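Ribokinase, putative (Burkholderia thailandensis, PDB 3B1N) is a nucleoside kinase of the PfkB (ribokinase) family that probably transfers a phosphate group from ATP to the ribose of nucleosides such as inosine. Local coordinates at residues 103-108 against 113-118; 12-17 against 247-252; 42-47 against 72-77. One frame throughout, in Å; residues are numbered along the deposited sequence. Where two conformers were deposited one is given.

Contact 1: 103-108 against 113-118; sequences AMITTD and QITAFH. With MZR (5-hydroxy-1-(beta-D-ribofuranosyl)-1H-imidazole-4-carboxamide), chain F.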
loop_
_atom_site.group_PDB
_atom_site.type_symbol
_atom_site.label_atom_id
_atom_site.label_comp_id
_atom_site.label_asym_id
_atom_site.label_seq_id
_atom_site.Cartn_x
_atom_site.Cartn_y
_atom_site.Cartn_z
ATOM N N ALA B 103 -10.557 -1.506 2.732
ATOM C CA ALA B 103 -9.375 -0.660 2.483
ATOM C C ALA B 103 -8.138 -1.452 2.787
ATOM O O ALA B 103 -8.043 -2.103 3.821
ATOM C CB ALA B 103 -9.420 0.581 3.415
ATOM N N MET B 104 -7.190 -1.430 1.849
ATOM C CA MET B 104 -5.884 -2.034 2.086
ATOM C C MET B 104 -4.937 -0.851 2.261
ATOM O O MET B 104 -4.693 -0.109 1.327
ATOM C CB MET B 104 -5.484 -2.928 0.885
ATOM C CG MET B 104 -6.483 -4.029 0.533
ATOM S SD MET B 104 -6.331 -5.420 1.680
ATOM C CE MET B 104 -4.640 -5.939 1.437
ATOM N N ILE B 105 -4.517 -0.620 3.498
ATOM C CA ILE B 105 -3.801 0.599 3.873
ATOM C C ILE B 105 -2.344 0.307 4.237
ATOM O O ILE B 105 -2.091 -0.462 5.142
ATOM C CB ILE B 105 -4.514 1.199 5.131
ATOM C CG1 ILE B 105 -5.999 1.400 4.843
ATOM C CG2 ILE B 105 -3.802 2.516 5.629
ATOM C CD1 ILE B 105 -6.817 1.873 6.126
ATOM N N THR B 106 -1.413 0.945 3.512
ATOM C CA THR B 106 -0.009 0.865 3.934
ATOM C C THR B 106 0.446 2.141 4.590
ATOM O O THR B 106 0.323 3.212 3.987
ATOM C CB THR B 106 0.895 0.464 2.830
ATOM O OG1 THR B 106 0.416 -0.757 2.279
ATOM C CG2 THR B 106 2.328 0.347 3.436
ATOM N N THR B 107 0.823 2.054 5.868
ATOM C CA THR B 107 1.173 3.240 6.609
ATOM C C THR B 107 2.683 3.306 6.910
ATOM O O THR B 107 3.349 2.276 6.879
ATOM C CB THR B 107 0.276 3.364 7.911
ATOM O OG1 THR B 107 0.764 4.423 8.729
ATOM C CG2 THR B 107 0.218 2.057 8.722
ATOM N N ASP B 108 3.177 4.496 7.164
ATOM C CA ASP B 108 4.461 4.619 7.846
ATOM C C ASP B 108 4.221 5.310 9.162
ATOM O O ASP B 108 3.040 5.539 9.522
ATOM C CB ASP B 108 5.565 5.282 7.002
ATOM C CG ASP B 108 5.413 6.790 6.856
ATOM O OD1 ASP B 108 4.468 7.407 7.425
ATOM O OD2 ASP B 108 6.252 7.397 6.187
ATOM N N GLN B 113 -0.001 7.526 4.406
ATOM C CA GLN B 113 -0.890 6.403 4.038
ATOM C C GLN B 113 -0.920 6.260 2.508
ATOM O O GLN B 113 -1.141 7.278 1.839
ATOM C CB GLN B 113 -2.341 6.693 4.502
ATOM C CG GLN B 113 -2.567 6.614 6.003
ATOM C CD GLN B 113 -4.036 6.783 6.455
ATOM O OE1 GLN B 113 -4.953 6.077 6.009
ATOM N NE2 GLN B 113 -4.243 7.699 7.396
ATOM N N ILE B 114 -0.749 5.050 1.950
ATOM C CA ILE B 114 -1.160 4.795 0.560
ATOM C C ILE B 114 -2.195 3.642 0.631
ATOM O O ILE B 114 -1.881 2.537 1.178
ATOM C CB ILE B 114 0.018 4.382 -0.346
ATOM C CG1 ILE B 114 1.041 5.516 -0.388
ATOM C CG2 ILE B 114 -0.531 4.021 -1.784
ATOM C CD1 ILE B 114 2.352 5.145 -1.182
ATOM N N THR B 115 -3.413 3.930 0.182
ATOM C CA THR B 115 -4.546 3.013 0.389
ATOM C C THR B 115 -5.141 2.588 -0.955
ATOM O O THR B 115 -5.440 3.435 -1.797
ATOM C CB THR B 115 -5.615 3.721 1.218
ATOM O OG1 THR B 115 -5.081 3.972 2.524
ATOM C CG2 THR B 115 -6.909 2.881 1.323
ATOM N N ALA B 116 -5.284 1.279 -1.163
ATOM C CA ALA B 116 -6.110 0.777 -2.248
ATOM C C ALA B 116 -7.474 0.485 -1.659
ATOM O O ALA B 116 -7.582 -0.310 -0.700
ATOM C CB ALA B 116 -5.509 -0.528 -2.758
ATOM N N PHE B 117 -8.485 1.084 -2.261
ATOM C CA PHE B 117 -9.824 1.039 -1.656
ATOM C C PHE B 117 -10.773 0.335 -2.604
ATOM O O PHE B 117 -10.915 0.763 -3.751
ATOM C CB PHE B 117 -10.273 2.479 -1.322
ATOM C CG PHE B 117 -11.408 2.538 -0.356
ATOM C CD1 PHE B 117 -11.165 2.516 1.027
ATOM C CD2 PHE B 117 -12.718 2.609 -0.840
ATOM C CE1 PHE B 117 -12.244 2.570 1.902
ATOM C CE2 PHE B 117 -13.797 2.626 0.045
ATOM C CZ PHE B 117 -13.538 2.630 1.414
ATOM N N HIS B 118 -11.396 -0.749 -2.126
ATOM C CA HIS B 118 -12.429 -1.421 -2.918
ATOM C C HIS B 118 -13.798 -0.999 -2.382
ATOM O O HIS B 118 -14.161 -1.399 -1.290
ATOM C CB HIS B 118 -12.331 -2.938 -2.906
ATOM C CG HIS B 118 -13.250 -3.555 -3.932
ATOM N ND1 HIS B 118 -14.433 -4.181 -3.590
ATOM C CD2 HIS B 118 -13.222 -3.517 -5.292
ATOM C CE1 HIS B 118 -15.064 -4.549 -4.694
ATOM N NE2 HIS B 118 -14.347 -4.171 -5.738
HETATM N N1 MZR F . -13.093 6.800 0.592
HETATM O O3 MZR F . -13.035 6.068 3.284
HETATM C C4 MZR F . -11.698 5.793 2.923
HETATM C C5 MZR F . -11.119 5.987 1.613
HETATM C C6 MZR F . -11.822 6.477 0.425
HETATM O O6 MZR F . -11.145 6.529 -0.625
HETATM N N7 MZR F . -9.830 5.583 1.782
HETATM C C8 MZR F . -9.662 5.198 3.068
HETATM N N9 MZR F . -10.814 5.320 3.790
HETATM C "C1'" MZR F . -10.996 5.045 5.225
HETATM C "C2'" MZR F . -10.450 3.735 5.763
HETATM O "O2'" MZR F . -11.525 2.803 5.717
HETATM C "C3'" MZR F . -9.949 4.140 7.173
HETATM O "O3'" MZR F . -10.576 3.492 8.283
HETATM C "C4'" MZR F . -10.158 5.629 7.240
HETATM O "O4'" MZR F . -10.196 6.023 5.881
HETATM C "C5'" MZR F . -9.018 6.313 7.959
HETATM O "O5'" MZR F . -9.346 7.728 7.989
HETATM O O HOH W 1 -1.689 -0.403 0.672
#
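Ala-103 to Thr-107 and Gln-113 to His-118 are the two antiparallel strands of a beta hairpin, with axes 4.7 Å apart at closest approach and 172° between their directions. Met-104 with Ala-116 and Thr-106 with Ile-114 are hydrogen-bonded pairs. The bond from Met-104 N to Ala-116 O is 2.8 Å and nearly straight. At the non-hydrogen-bonded position between them, Thr-115 CA lies close to Met-104 O.

The face bearing Ala-103, Ile-105, Thr-115 and Phe-117 carries the mizoribine. With chi1 at -163°, Phe-117 swings its ring away from its own N and lays one face along the imidazole. MZR C5 stands 3.5 Å above the plane of the Phe-117 ring, offset toward the rim. Ala-103 CB meets the same ring obliquely, 3.5 Å from Phe-117 CD1. Ile-105 and Thr-115 lie alongside each other, pointing the same way, with Ile-105 CG1 3.6 Å from Thr-115 OG1. Ile-105 CD1 then reaches the ribose, 4.0 Å from MZR C3'.

On the other face a water sits 2.7 Å from Thr-106 OG1. It donates to Met-104 O and Ile-114 O.

Gln-113 to Phe-117 also pair in a parallel ladder with a strand of the second subunit, so the sheet crosses the dimer interface. This matches the lid of PfkB kinases, a small sheet that covers the substrate: apolar and aromatic groups of the hairpin lie against the nucleoside, while on the Thr-106 side one water bridges two strand carbonyls, giving Met-104 O and Ile-114 O a second donor each.

Contact 2: 12-17 against 247-252; sequences DNIMTF and DPTGCG. With ADP (adenosine-5'-diphosphate), chain G; MZR (5-hydroxy-1-(beta-D-ribofuranosyl)-1H-imidazole-4-carboxamide), chain F.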
loop_
_atom_site.group_PDB
_atom_site.type_symbol
_atom_site.label_atom_id
_atom_site.label_comp_id
_atom_site.label_asym_id
_atom_site.label_seq_id
_atom_site.Cartn_x
_atom_site.Cartn_y
_atom_site.Cartn_z
ATOM N N ASP B 12 -10.815 -2.559 7.354
ATOM C CA ASP B 12 -9.462 -2.115 7.058
ATOM C C ASP B 12 -8.445 -3.234 7.207
ATOM O O ASP B 12 -8.472 -3.944 8.212
ATOM C CB ASP B 12 -9.040 -0.972 7.998
ATOM C CG ASP B 12 -9.781 0.309 7.748
ATOM O OD1 ASP B 12 -10.426 0.486 6.709
ATOM O OD2 ASP B 12 -9.619 1.195 8.593
ATOM N N ASN B 13 -7.550 -3.364 6.229
ATOM C CA ASN B 13 -6.363 -4.241 6.376
ATOM C C ASN B 13 -5.187 -3.314 6.371
ATOM O O ASN B 13 -4.910 -2.690 5.355
ATOM C CB ASN B 13 -6.319 -5.274 5.248
ATOM C CG ASN B 13 -7.358 -6.404 5.489
ATOM O OD1 ASN B 13 -8.373 -6.466 4.841
ATOM N ND2 ASN B 13 -7.100 -7.247 6.491
ATOM N N ILE B 14 -4.589 -3.173 7.558
ATOM C CA ILE B 14 -3.551 -2.169 7.769
ATOM C C ILE B 14 -2.178 -2.843 7.833
ATOM O O ILE B 14 -1.928 -3.758 8.661
ATOM C CB ILE B 14 -3.818 -1.404 9.043
ATOM C CG1 ILE B 14 -5.159 -0.641 8.898
ATOM C CG2 ILE B 14 -2.659 -0.391 9.304
ATOM C CD1 ILE B 14 -5.747 -0.217 10.226
ATOM N N MET B 15 -1.310 -2.335 6.973
ATOM C CA MET B 15 0.041 -2.859 6.871
ATOM C C MET B 15 0.968 -1.738 7.273
ATOM O O MET B 15 1.108 -0.741 6.547
ATOM C CB MET B 15 0.251 -3.279 5.428
ATOM C CG MET B 15 -0.566 -4.572 5.086
ATOM S SD MET B 15 -0.961 -4.686 3.342
ATOM C CE MET B 15 -2.402 -3.574 3.246
ATOM N N THR B 16 1.562 -1.914 8.454
ATOM C CA THR B 16 2.361 -0.894 9.121
ATOM C C THR B 16 3.836 -1.048 8.773
ATOM O O THR B 16 4.467 -2.021 9.209
ATOM C CB THR B 16 2.300 -1.029 10.675
ATOM O OG1 THR B 16 0.945 -1.007 11.122
ATOM C CG2 THR B 16 3.012 0.148 11.323
ATOM N N PHE B 17 4.362 -0.113 7.998
ATOM C CA PHE B 17 5.841 -0.118 7.751
ATOM C C PHE B 17 6.435 0.554 8.950
ATOM O O PHE B 17 6.115 1.728 9.238
ATOM C CB PHE B 17 6.207 0.627 6.480
ATOM C CG PHE B 17 7.701 0.817 6.290
ATOM C CD1 PHE B 17 8.495 -0.315 6.105
ATOM C CD2 PHE B 17 8.280 2.092 6.233
ATOM C CE1 PHE B 17 9.849 -0.187 5.935
ATOM C CE2 PHE B 17 9.675 2.218 6.074
ATOM C CZ PHE B 17 10.437 1.060 5.949
ATOM N N ASP B 247 0.012 2.912 15.500
ATOM C CA ASP B 247 -0.670 2.939 14.207
ATOM C C ASP B 247 -1.368 4.280 14.034
ATOM O O ASP B 247 -2.304 4.575 14.795
ATOM C CB ASP B 247 -1.753 1.846 14.170
ATOM C CG ASP B 247 -2.488 1.784 12.833
ATOM O OD1 ASP B 247 -2.112 2.487 11.857
ATOM O OD2 ASP B 247 -3.454 1.013 12.776
ATOM N N PRO B 248 -0.921 5.098 13.097
ATOM C CA PRO B 248 -1.612 6.399 12.921
ATOM C C PRO B 248 -2.932 6.337 12.166
ATOM O O PRO B 248 -3.605 7.391 12.069
ATOM C CB PRO B 248 -0.643 7.243 12.107
ATOM C CG PRO B 248 0.438 6.353 11.673
ATOM C CD PRO B 248 0.348 4.995 12.327
ATOM N N THR B 249 -3.302 5.192 11.606
ATOM C CA THR B 249 -4.512 5.114 10.808
ATOM C C THR B 249 -5.734 5.473 11.662
ATOM O O THR B 249 -5.992 4.837 12.668
ATOM C CB THR B 249 -4.772 3.676 10.306
ATOM O OG1 THR B 249 -3.616 3.264 9.608
ATOM C CG2 THR B 249 -5.947 3.650 9.323
ATOM N N GLY B 250 -6.427 6.539 11.228
ATOM C CA GLY B 250 -7.654 6.950 11.897
ATOM C C GLY B 250 -7.382 8.077 12.870
ATOM O O GLY B 250 -8.298 8.467 13.568
ATOM N N CYS B 251 -6.144 8.573 12.969
ATOM C CA CYS B 251 -5.921 9.693 13.956
ATOM C C CYS B 251 -6.769 10.907 13.631
ATOM O O CYS B 251 -7.374 11.495 14.568
ATOM C CB CYS B 251 -4.479 10.132 13.970
ATOM S SG CYS B 251 -3.403 9.040 14.927
ATOM N N GLY B 252 -6.890 11.267 12.338
ATOM C CA GLY B 252 -7.698 12.427 11.964
ATOM C C GLY B 252 -9.176 12.158 12.309
ATOM O O GLY B 252 -9.907 13.082 12.680
HETATM P PB ADP G . -4.879 12.178 9.427
HETATM O O1B ADP G . -3.845 12.254 8.314
HETATM O O2B ADP G . -6.172 12.768 8.952
HETATM O O3B ADP G . -5.111 10.911 10.172
HETATM P PA ADP G . -3.033 13.670 11.261
HETATM O O1A ADP G . -1.897 12.689 10.940
HETATM O O2A ADP G . -2.854 15.129 10.967
HETATM O O3A ADP G . -4.392 13.309 10.539
HETATM O "O5'" ADP G . -3.288 13.369 12.774
HETATM C "C5'" ADP G . -4.441 13.988 13.357
HETATM C "C4'" ADP G . -4.231 14.401 14.806
HETATM O "O4'" ADP G . -3.919 13.231 15.592
HETATM C "C3'" ADP G . -3.043 15.371 15.022
HETATM O "O3'" ADP G . -3.422 16.730 14.753
HETATM C "C2'" ADP G . -2.656 15.027 16.438
HETATM O "O2'" ADP G . -3.505 15.739 17.364
HETATM C "C1'" ADP G . -2.934 13.556 16.566
HETATM N N9 ADP G . -1.702 12.796 16.217
HETATM C C8 ADP G . -1.297 12.297 15.005
HETATM N N7 ADP G . -0.063 11.710 15.128
HETATM C C5 ADP G . 0.338 11.906 16.375
HETATM C C6 ADP G . 1.541 11.582 17.138
HETATM N N6 ADP G . 2.543 10.918 16.496
HETATM N N1 ADP G . 1.601 11.939 18.407
HETATM C C2 ADP G . 0.596 12.600 19.030
HETATM N N3 ADP G . -0.542 12.906 18.394
HETATM C C4 ADP G . -0.712 12.620 17.103
HETATM N N1 MZR F . -13.093 6.800 0.592
HETATM O O3 MZR F . -13.035 6.068 3.284
HETATM C C4 MZR F . -11.698 5.793 2.923
HETATM C C5 MZR F . -11.119 5.987 1.613
HETATM C C6 MZR F . -11.822 6.477 0.425
HETATM O O6 MZR F . -11.145 6.529 -0.625
HETATM N N7 MZR F . -9.830 5.583 1.782
HETATM C C8 MZR F . -9.662 5.198 3.068
HETATM N N9 MZR F . -10.814 5.320 3.790
HETATM C "C1'" MZR F . -10.996 5.045 5.225
HETATM C "C2'" MZR F . -10.450 3.735 5.763
HETATM O "O2'" MZR F . -11.525 2.803 5.717
HETATM C "C3'" MZR F . -9.949 4.140 7.173
HETATM O "O3'" MZR F . -10.576 3.492 8.283
HETATM C "C4'" MZR F . -10.158 5.629 7.240
HETATM O "O4'" MZR F . -10.196 6.023 5.881
HETATM C "C5'" MZR F . -9.018 6.313 7.959
HETATM O "O5'" MZR F . -9.346 7.728 7.989
#
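Ile-14 carries the close part of this contact, against Asp-247 and Thr-249. With its CG1 branch beside the backbone N (chi1 -63°) and CD1 extended (chi2 161°), Ile-14 presents both methyl ends to the loop. Ile-14 CD1 is 3.6 Å from Asp-247 OD2, and Ile-14 CG2 is 3.8 Å from Thr-249 OG1. Ile-14 and Thr-249 meet tip to tip, whereas the Asp-247 side chain crosses Ile-14 at a slant.

The loop side of this packing is held by its own polar bonds. Asp-247 OD1 takes two donors. Thr-249 OG1 donates to Asp-247 OD1 on the syn side, at 2.8 Å. Thr-249 N reaches Asp-247 OD1 from above the carboxylate plane, at 3.0 Å, and makes an Asx turn. Asp-247 OD2 accepts from Gly-288 N.

The contact is loose at Asp-12, whose OD2 is 4.5 Å from Thr-249 CG2. Here the carboxylate turns to the nucleoside ribose instead. Asp-12 OD1 accepts from MZR O2' at 2.7 Å, and Asp-12 OD2 accepts from MZR O3' at 2.5 Å. At the other end the partly exposed Thr-16 only flanks the loop, with no close atom pair.

Thr-249 sits within a type II turn, Pro-248 to Cys-251, which leads into a helix with Gly-250 as N-cap. Gly-252 N donates to ADP O3B at 2.8 Å, as in the anion hole of PfkB kinases.

Strand 10-16 lies between strands 45-47 and 101-107 in the four-stranded sheet. The loop leads into helix 251-264, and Lys-283 of helix 269-284 bonds to Asp-247 O.

Contact 3: 42-47 against 72-77; sequences MRREFG and AVDAQP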
loop_
_atom_site.group_PDB
_atom_site.type_symbol
_atom_site.label_atom_id
_atom_site.label_comp_id
_atom_site.label_asym_id
_atom_site.label_seq_id
_atom_site.Cartn_x
_atom_site.Cartn_y
_atom_site.Cartn_z
ATOM N N MET B 42 -3.314 -11.609 8.196
ATOM C CA MET B 42 -4.337 -10.625 7.844
ATOM C C MET B 42 -5.441 -10.633 8.888
ATOM O O MET B 42 -5.975 -11.701 9.252
ATOM C CB MET B 42 -4.941 -10.927 6.465
ATOM C CG MET B 42 -4.461 -10.024 5.325
ATOM S SD MET B 42 -5.745 -9.598 4.105
ATOM C CE MET B 42 -6.634 -11.150 3.958
ATOM N N ARG B 43 -5.789 -9.449 9.370
ATOM C CA ARG B 43 -6.880 -9.307 10.313
ATOM C C ARG B 43 -7.671 -8.075 9.926
ATOM O O ARG B 43 -7.103 -6.986 9.793
ATOM C CB ARG B 43 -6.333 -9.105 11.713
ATOM C CG ARG B 43 -6.833 -10.097 12.708
ATOM C CD ARG B 43 -5.780 -10.350 13.814
ATOM N NE ARG B 43 -4.978 -9.170 14.170
ATOM C CZ ARG B 43 -5.445 -8.072 14.764
ATOM N NH1 ARG B 43 -6.739 -7.958 15.047
ATOM N NH2 ARG B 43 -4.620 -7.074 15.049
ATOM N N ARG B 44 -8.961 -8.252 9.710
ATOM C CA ARG B 44 -9.741 -7.071 9.367
ATOM C C ARG B 44 -10.176 -6.296 10.602
ATOM O O ARG B 44 -10.624 -6.831 11.617
ATOM C CB ARG B 44 -10.869 -7.375 8.372
ATOM C CG ARG B 44 -10.354 -7.923 7.045
ATOM C CD ARG B 44 -11.326 -7.659 5.914
ATOM N NE ARG B 44 -12.674 -8.166 6.164
ATOM C CZ ARG B 44 -13.682 -8.030 5.303
ATOM N NH1 ARG B 44 -13.485 -7.396 4.142
ATOM N NH2 ARG B 44 -14.887 -8.515 5.615
ATOM N N GLU B 45 -9.976 -4.999 10.504
ATOM C CA GLU B 45 -10.263 -4.096 11.609
ATOM C C GLU B 45 -11.486 -3.298 11.190
ATOM O O GLU B 45 -11.739 -3.034 10.001
ATOM C CB GLU B 45 -9.127 -3.112 11.824
ATOM C CG GLU B 45 -7.751 -3.655 12.180
ATOM C CD GLU B 45 -7.607 -4.111 13.597
ATOM O OE1 GLU B 45 -8.624 -4.177 14.335
ATOM O OE2 GLU B 45 -6.435 -4.405 13.962
ATOM N N PHE B 46 -12.249 -2.874 12.180
ATOM C CA PHE B 46 -13.375 -2.011 11.897
ATOM C C PHE B 46 -12.925 -0.592 11.572
ATOM O O PHE B 46 -12.179 0.017 12.362
ATOM C CB PHE B 46 -14.325 -2.006 13.129
ATOM C CG PHE B 46 -14.906 -3.358 13.425
ATOM C CD1 PHE B 46 -15.934 -3.862 12.663
ATOM C CD2 PHE B 46 -14.353 -4.144 14.444
ATOM C CE1 PHE B 46 -16.483 -5.119 12.947
ATOM C CE2 PHE B 46 -14.883 -5.423 14.720
ATOM C CZ PHE B 46 -15.931 -5.901 13.976
ATOM N N GLY B 47 -13.405 -0.071 10.423
ATOM C CA GLY B 47 -12.891 1.173 9.897
ATOM C C GLY B 47 -13.925 1.889 9.072
ATOM O O GLY B 47 -15.124 1.743 9.306
ATOM N N ALA B 72 -24.425 -6.821 2.535
ATOM C CA ALA B 72 -24.943 -7.945 3.316
ATOM C C ALA B 72 -24.034 -9.136 3.471
ATOM O O ALA B 72 -24.136 -9.870 4.458
ATOM C CB ALA B 72 -26.294 -8.407 2.743
ATOM N N VAL B 73 -23.155 -9.387 2.503
ATOM C CA VAL B 73 -22.352 -10.581 2.574
ATOM C C VAL B 73 -21.522 -10.583 3.834
ATOM O O VAL B 73 -21.312 -11.639 4.431
ATOM C CB VAL B 73 -21.431 -10.736 1.327
ATOM C CG1 VAL B 73 -20.441 -11.966 1.466
ATOM C CG2 VAL B 73 -22.266 -10.879 0.096
ATOM N N ASP B 74 -20.993 -9.407 4.222
ATOM C CA ASP B 74 -20.076 -9.390 5.365
ATOM C C ASP B 74 -20.358 -8.250 6.329
ATOM O O ASP B 74 -19.530 -7.965 7.160
ATOM C CB ASP B 74 -18.628 -9.387 4.884
ATOM C CG ASP B 74 -18.321 -8.235 3.983
ATOM O OD1 ASP B 74 -19.220 -7.393 3.747
ATOM O OD2 ASP B 74 -17.153 -8.190 3.496
ATOM N N ALA B 75 -21.571 -7.702 6.271
ATOM C CA ALA B 75 -21.961 -6.610 7.201
ATOM C C ALA B 75 -22.112 -7.058 8.653
ATOM O O ALA B 75 -21.950 -6.202 9.552
ATOM C CB ALA B 75 -23.225 -5.962 6.772
ATOM N N GLN B 76 -22.441 -8.318 8.911
ATOM C CA GLN B 76 -22.921 -8.675 10.268
ATOM C C GLN B 76 -21.966 -8.356 11.418
ATOM O O GLN B 76 -22.447 -7.819 12.443
ATOM C CB GLN B 76 -23.355 -10.159 10.334
ATOM C CG GLN B 76 -24.363 -10.439 11.512
ATOM C CD GLN B 76 -25.675 -9.679 11.339
ATOM O OE1 GLN B 76 -26.352 -9.846 10.304
ATOM N NE2 GLN B 76 -26.066 -8.876 12.330
ATOM N N PRO B 77 -20.663 -8.605 11.260
ATOM C CA PRO B 77 -19.786 -8.249 12.393
ATOM C C PRO B 77 -19.843 -6.773 12.740
ATOM O O PRO B 77 -19.761 -6.401 13.931
ATOM C CB PRO B 77 -18.389 -8.670 11.913
ATOM C CG PRO B 77 -18.724 -9.874 11.020
ATOM C CD PRO B 77 -19.950 -9.427 10.257
HETATM O O HOH W 2 -15.678 -6.724 2.076
#
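Arg-44 and Asp-74 make the polar half of this contact. In the conformer given (a second was deposited), Arg-44 NH2 donates to Asp-74 OD2 over 3.1 Å in a nearly straight bond of 176°, part of a salt bridge. The carboxylate oxygen lies in the guanidinium plane, but the donor meets it 44° out of the carboxylate plane. A water adds a second path, accepting from Arg-44 NH1 at 3.1 Å and donating to Asp-74 OD2 at 2.5 Å. Both charged groups have further partners: Arg-44 NH1 bonds to Gln-102 OE1, and Asp-74 OD1 to Ser-100 OG. These bonds would help to orient the pair in this conformer.

The apolar half is Phe-46 against Pro-77. Phe-46 CE1 touches the proline ring at Pro-77 CB, 4.2 Å away. Pro-77 O comes to 3.7 Å from Phe-46 CE1, oblique to the aromatic ring. Tyr-78 meets the Phe-46 ring edge-to-face.

Gly-47, next in the strand after Phe-46, touches the mizoribine. The contact lies at the surface and joins strand 45-47, outermost in this chain's four-stranded sheet, to the start of helix 76-85. Tyr-11, from the neighbouring strand 10-16, packs on Arg-44 and Pro-77 and hydrogen-bonds to Asp-74 O.

How the contacts relate
From the N terminus, strand 10-16 comes first, and contact 2 is not completed until residues 247-252 return to it. That long loop encloses the other two contacts. Contact 3 closes first, between 42-47 and 72-77. Contact 1 follows in series as a short hairpin, 103-108 with 113-118. No two loops cross. All three contacts reach the four-stranded sheet. Strand 10-16 joins them: Met-15 N probably bonds to Ile-105 O of contact 1, and Asp-12 N to Glu-45 O of contact 3. Contact 3 ties the sheet to helix 76-85, and contact 2 ties it to the phosphate-binding loop. Contacts 1 and 2 both touch the mizoribine.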